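Local coordinates for phosphoinositide 3-kinase adapter protein 1 (Homo sapiens, PDB 5FOR), which links B-cell receptor and Toll-like receptor signalling to phosphoinositide 3-kinase as an adapter, its TIR domain being the part modelled here, at residues 15-20 with 67-72; 57-62 with 82-87. All blocks are in the same frame, centred on the assembly; numbering follows the deposited sequence.

Contact 1: 15-20 with 67-72; sequences PDAEEW and LLSAEL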
# COMPACT_ATOMS: atom_id res chain seq x y z
N PRO A 15 2.70 -10.69 5.47
CA PRO A 15 2.86 -11.00 6.90
C PRO A 15 4.17 -10.56 7.53
O PRO A 15 4.15 -10.28 8.73
CB PRO A 15 2.70 -12.53 6.94
CG PRO A 15 1.88 -12.89 5.66
CD PRO A 15 2.27 -11.85 4.65
N ASP A 16 5.27 -10.44 6.80
CA ASP A 16 6.51 -9.97 7.44
C ASP A 16 6.47 -8.49 7.87
O ASP A 16 7.32 -8.06 8.65
CB ASP A 16 7.73 -10.22 6.54
CG ASP A 16 7.63 -9.52 5.18
OD1 ASP A 16 6.54 -9.00 4.85
OD2 ASP A 16 8.64 -9.53 4.42
N ALA A 17 5.48 -7.74 7.39
CA ALA A 17 5.30 -6.33 7.74
C ALA A 17 3.98 -6.09 8.51
O ALA A 17 3.46 -4.97 8.57
CB ALA A 17 5.36 -5.46 6.46
N GLU A 18 3.45 -7.18 9.06
CA GLU A 18 2.25 -7.21 9.90
C GLU A 18 2.15 -6.08 10.95
O GLU A 18 1.10 -5.46 11.11
CB GLU A 18 2.21 -8.56 10.63
CG GLU A 18 1.02 -8.75 11.52
CD GLU A 18 -0.24 -8.89 10.72
OE1 GLU A 18 -0.26 -9.76 9.83
OE2 GLU A 18 -1.21 -8.14 10.98
N GLU A 19 3.22 -5.85 11.69
CA GLU A 19 3.22 -4.84 12.73
C GLU A 19 3.22 -3.42 12.17
O GLU A 19 2.60 -2.53 12.76
CB GLU A 19 4.40 -5.06 13.68
CG GLU A 19 4.48 -6.53 14.10
CD GLU A 19 5.66 -6.84 15.01
OE1 GLU A 19 5.84 -6.10 16.00
OE2 GLU A 19 6.36 -7.85 14.75
N TRP A 20 3.89 -3.19 11.03
CA TRP A 20 3.81 -1.89 10.38
C TRP A 20 2.37 -1.60 10.00
O TRP A 20 1.92 -0.46 10.01
CB TRP A 20 4.70 -1.80 9.15
CG TRP A 20 6.01 -1.26 9.53
CD1 TRP A 20 7.18 -1.95 9.66
CD2 TRP A 20 6.28 0.08 9.93
NE1 TRP A 20 8.18 -1.11 10.09
CE2 TRP A 20 7.66 0.15 10.26
CE3 TRP A 20 5.51 1.24 10.03
CZ2 TRP A 20 8.27 1.32 10.70
CZ3 TRP A 20 6.11 2.41 10.46
CH2 TRP A 20 7.49 2.44 10.79
N LEU A 67 2.90 -1.52 1.68
CA LEU A 67 4.04 -1.74 2.58
C LEU A 67 5.06 -2.56 1.80
O LEU A 67 4.86 -3.74 1.55
CB LEU A 67 3.62 -2.42 3.89
CG LEU A 67 2.51 -1.72 4.70
CD1 LEU A 67 2.52 -2.13 6.15
CD2 LEU A 67 2.61 -0.22 4.61
N LEU A 68 6.13 -1.90 1.39
CA LEU A 68 7.15 -2.56 0.58
C LEU A 68 8.08 -3.38 1.44
O LEU A 68 9.12 -2.89 1.87
CB LEU A 68 7.95 -1.53 -0.21
CG LEU A 68 8.64 -2.05 -1.45
CD1 LEU A 68 7.57 -2.58 -2.38
CD2 LEU A 68 9.44 -0.93 -2.09
N SER A 69 7.69 -4.61 1.71
CA SER A 69 8.57 -5.58 2.37
C SER A 69 9.16 -6.58 1.35
O SER A 69 8.68 -6.65 0.22
CB SER A 69 7.80 -6.34 3.47
OG SER A 69 6.60 -6.90 2.93
N ALA A 70 10.15 -7.36 1.77
CA ALA A 70 10.75 -8.41 0.93
C ALA A 70 9.73 -9.43 0.46
O ALA A 70 9.73 -9.81 -0.70
CB ALA A 70 11.86 -9.12 1.70
N GLU A 71 8.86 -9.87 1.37
CA GLU A 71 7.84 -10.86 1.03
C GLU A 71 6.82 -10.28 0.07
O GLU A 71 6.25 -10.99 -0.74
CB GLU A 71 7.16 -11.37 2.30
CG GLU A 71 6.25 -12.55 2.08
CD GLU A 71 5.61 -13.05 3.38
OE1 GLU A 71 6.08 -12.65 4.47
OE2 GLU A 71 4.63 -13.83 3.31
N LEU A 72 6.58 -8.97 0.16
CA LEU A 72 5.62 -8.37 -0.71
C LEU A 72 6.18 -8.26 -2.14
O LEU A 72 5.48 -8.60 -3.08
CB LEU A 72 5.17 -7.01 -0.18
CG LEU A 72 4.08 -6.45 -1.11
CD1 LEU A 72 2.74 -6.31 -0.40
CD2 LEU A 72 4.49 -5.12 -1.75
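Asp16 reaches across to Ser69 and Glu71, and nearly every atom of its side chain meets something there. CB lies 3.6 Å from Glu71 OE1, because the two acidic side chains slide past each other in opposite directions. CG comes next, 3.5 Å from Glu71 CB. It stands between the backbone N and the carbonyl carbon (chi1 59°), and this turns the carboxylate to the start of helix 70-76. At the tip the oxygens part company: OD1 is 2.8 Å from Ser69 OG, while OD2 accepts the backbone N-H of Glu71 at 3.1 Å. That second bond is fairly straight (157° at the hydrogen), arriving on the syn side of OD2 but 27° out of the carboxylate plane. Ser69 is the N-cap of the helix, its OG weakly accepting from Leu72 N; Asp16 adds a carboxylate from outside to the same first turn, where the helix dipole would probably favour its negative charge.

This is the C-terminal end of the parallel sheet of a TIR domain, where the chain leaving strand 9-13 passes the chain leaving its neighbour, strand 63-68. Glu71 answers from the other side. With its chain extended beyond CG, it brings OE1 to Asp16 N in a weak bond of 3.3 Å and lays OE2 against Pro15 CD, crossing the proline at about a right angle. The two carboxylates are close as well, their planes well turned against each other, and this proximity would probably work against the helix-end effect on Asp16.

Further in, the contact turns apolar. Ala17 CB faces Ser69 CB and Leu67 CB, and Leu67 CD1 touches Trp20 CB at 3.7 Å. Beyond that carbon the indole leads away; the Trp20 side chain also touches Leu98 and Cys123 and lies close to a bound pentaethylene glycol.

Contact 2: 57-62 with 82-87; sequences LFLSTR and LPLLQR
The Phe58 ring is the one flat group that works in this contact, and Leu84 and Leu85 both approach it obliquely. Leu84 CD1 meets CD2 of the ring at 3.7 Å; Leu85 CD2 meets the adjacent ring atom, CE2, at 3.9 Å. The same ring also packs edge-to-face with His42, and the Phe58 side chain rests on Leu10 and Val12 of strand 9-13.

In the alternating strand-and-helix fold of the TIR domain, the helices meeting here belong to successive beta-alpha-beta crossovers: helix 52-60 lies between strands 40-43 and 63-68, helix 82-88 between strands 63-68 and 95-99. Phe58 and Leu85 form the buried part of the seam, Leu85 also touching Phe112, whereas Leu59 and Arg87 lie at the solvent side.

Leu84 bridges the two levels with its two methyls. Its CG is anti to the backbone N (chi1 -177°), carrying the fork across to helix 52-60, where CD1 goes to the phenyl ring and CD2 faces Leu59 CG at 4.3 Å. The Leu84 and Phe58 side chains cross at about a right angle. All of this is apolar packing between side chains.

Helix 52-60 ends just after Leu59: Leu57 O takes both Ser60 N and Thr61 N from the same face of its carbonyl plane, and Thr61 then leaves the helical conformation. On the outer side Arg87 contributes the base of its side chain. Leu59 CD2 lies 4.0 Å from Arg87 CG, and beyond CG the arginine chain bends at chi2 and chi3, leading the guanidinium away.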
# COMPACT_ATOMS: atom_id res chain seq x y z
N LEU A 57 -12.08 -4.71 -3.70
CA LEU A 57 -11.47 -3.66 -2.89
C LEU A 57 -10.21 -3.08 -3.53
O LEU A 57 -10.03 -1.87 -3.52
CB LEU A 57 -11.13 -4.19 -1.49
N PHE A 58 -9.36 -3.94 -4.08
CA PHE A 58 -8.12 -3.52 -4.71
C PHE A 58 -8.38 -2.49 -5.79
O PHE A 58 -7.68 -1.48 -5.91
CB PHE A 58 -7.38 -4.72 -5.31
CG PHE A 58 -6.21 -5.17 -4.50
CD1 PHE A 58 -6.40 -5.79 -3.27
CD2 PHE A 58 -4.93 -4.99 -4.97
CE1 PHE A 58 -5.31 -6.23 -2.51
CE2 PHE A 58 -3.83 -5.42 -4.22
CZ PHE A 58 -4.03 -6.04 -2.99
N LEU A 59 -9.41 -2.74 -6.58
CA LEU A 59 -9.71 -1.87 -7.70
C LEU A 59 -10.58 -0.67 -7.30
O LEU A 59 -10.56 0.36 -7.96
CB LEU A 59 -10.38 -2.67 -8.81
CG LEU A 59 -9.35 -3.47 -9.62
CD1 LEU A 59 -9.98 -4.13 -10.83
CD2 LEU A 59 -8.24 -2.54 -10.07
N SER A 60 -11.30 -0.80 -6.19
CA SER A 60 -12.34 0.16 -5.82
C SER A 60 -11.86 1.26 -4.88
O SER A 60 -12.46 2.33 -4.81
CB SER A 60 -13.50 -0.58 -5.15
OG SER A 60 -13.65 -1.89 -5.66
N THR A 61 -10.80 0.98 -4.13
CA THR A 61 -10.36 1.91 -3.09
C THR A 61 -9.91 3.24 -3.69
O THR A 61 -9.57 3.32 -4.86
CB THR A 61 -9.24 1.30 -2.23
OG1 THR A 61 -8.88 2.22 -1.18
CG2 THR A 61 -8.04 0.97 -3.11
N ARG A 62 -9.95 4.30 -2.88
CA ARG A 62 -9.58 5.62 -3.37
C ARG A 62 -8.06 5.80 -3.28
O ARG A 62 -7.46 6.42 -4.15
CB ARG A 62 -10.29 6.72 -2.57
CG ARG A 62 -9.90 8.15 -2.99
CD ARG A 62 -11.06 9.15 -2.92
NE ARG A 62 -11.24 9.72 -1.59
CZ ARG A 62 -12.20 9.37 -0.74
NH1 ARG A 62 -13.09 8.44 -1.08
NH2 ARG A 62 -12.29 9.95 0.45
N LEU A 82 0.79 -9.90 -11.18
CA LEU A 82 1.34 -8.58 -11.46
C LEU A 82 0.35 -7.68 -12.24
O LEU A 82 0.15 -6.53 -11.85
CB LEU A 82 2.66 -8.70 -12.22
CG LEU A 82 3.38 -7.41 -12.63
CD1 LEU A 82 3.52 -6.45 -11.42
CD2 LEU A 82 4.76 -7.74 -13.19
N PRO A 83 -0.28 -8.20 -13.30
CA PRO A 83 -1.21 -7.33 -14.04
C PRO A 83 -2.34 -6.74 -13.20
O PRO A 83 -2.81 -5.65 -13.50
CB PRO A 83 -1.78 -8.26 -15.12
CG PRO A 83 -0.69 -9.24 -15.34
CD PRO A 83 -0.11 -9.50 -13.99
N LEU A 84 -2.77 -7.46 -12.17
CA LEU A 84 -3.79 -6.91 -11.28
C LEU A 84 -3.18 -5.77 -10.47
O LEU A 84 -3.80 -4.71 -10.32
CB LEU A 84 -4.38 -7.99 -10.36
CG LEU A 84 -5.52 -7.71 -9.36
CD1 LEU A 84 -5.00 -7.11 -8.06
CD2 LEU A 84 -6.70 -6.87 -9.94
N LEU A 85 -1.95 -5.97 -9.99
CA LEU A 85 -1.29 -4.93 -9.21
C LEU A 85 -1.01 -3.66 -10.00
O LEU A 85 -1.11 -2.55 -9.47
CB LEU A 85 0.02 -5.44 -8.59
CG LEU A 85 -0.02 -6.70 -7.72
CD1 LEU A 85 1.37 -7.06 -7.29
CD2 LEU A 85 -0.89 -6.47 -6.50
N GLN A 86 -0.68 -3.80 -11.27
CA GLN A 86 -0.50 -2.59 -12.06
C GLN A 86 -1.80 -1.77 -12.17
O GLN A 86 -1.72 -0.54 -12.23
CB GLN A 86 0.04 -2.96 -13.44
CG GLN A 86 1.41 -3.57 -13.36
CD GLN A 86 1.70 -4.42 -14.54
OE1 GLN A 86 0.78 -4.79 -15.28
NE2 GLN A 86 2.96 -4.73 -14.75
N ARG A 87 -2.97 -2.44 -12.16
CA ARG A 87 -4.24 -1.77 -12.55
C ARG A 87 -4.68 -1.20 -11.18
O ARG A 87 -5.13 -0.07 -11.12
CB ARG A 87 -5.32 -2.71 -13.23
CG ARG A 87 -6.77 -2.08 -13.75
CD ARG A 87 -6.69 -1.27 -15.12
NE ARG A 87 -7.21 -1.89 -16.38
CZ ARG A 87 -8.09 -1.24 -17.16
NH1 ARG A 87 -8.45 0.01 -16.79
NH2 ARG A 87 -8.53 -1.73 -18.32

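Overall arrangement
Contact 1 and contact 2 alternate along the chain, with centres 18 Å apart and nearest atoms about 6 Å apart, so they do not touch directly. Both lean on strand 9-13: Leu67 of contact 1 packs on its Ile11 and Tyr13, Phe58 of contact 2 on its Leu10 and Val12, from the opposite face of the sheet. The chain also joins them, since helix 52-60 feeds strand 63-68 and helix 70-76 is followed by helix 82-88. The bound amino-triiodobenzene dicarboxylic acid, held by residues such as Leu27, Arg32 and Pro127, lies about 12 Å from the Trp20 side chain of contact 1 at the nearest atoms.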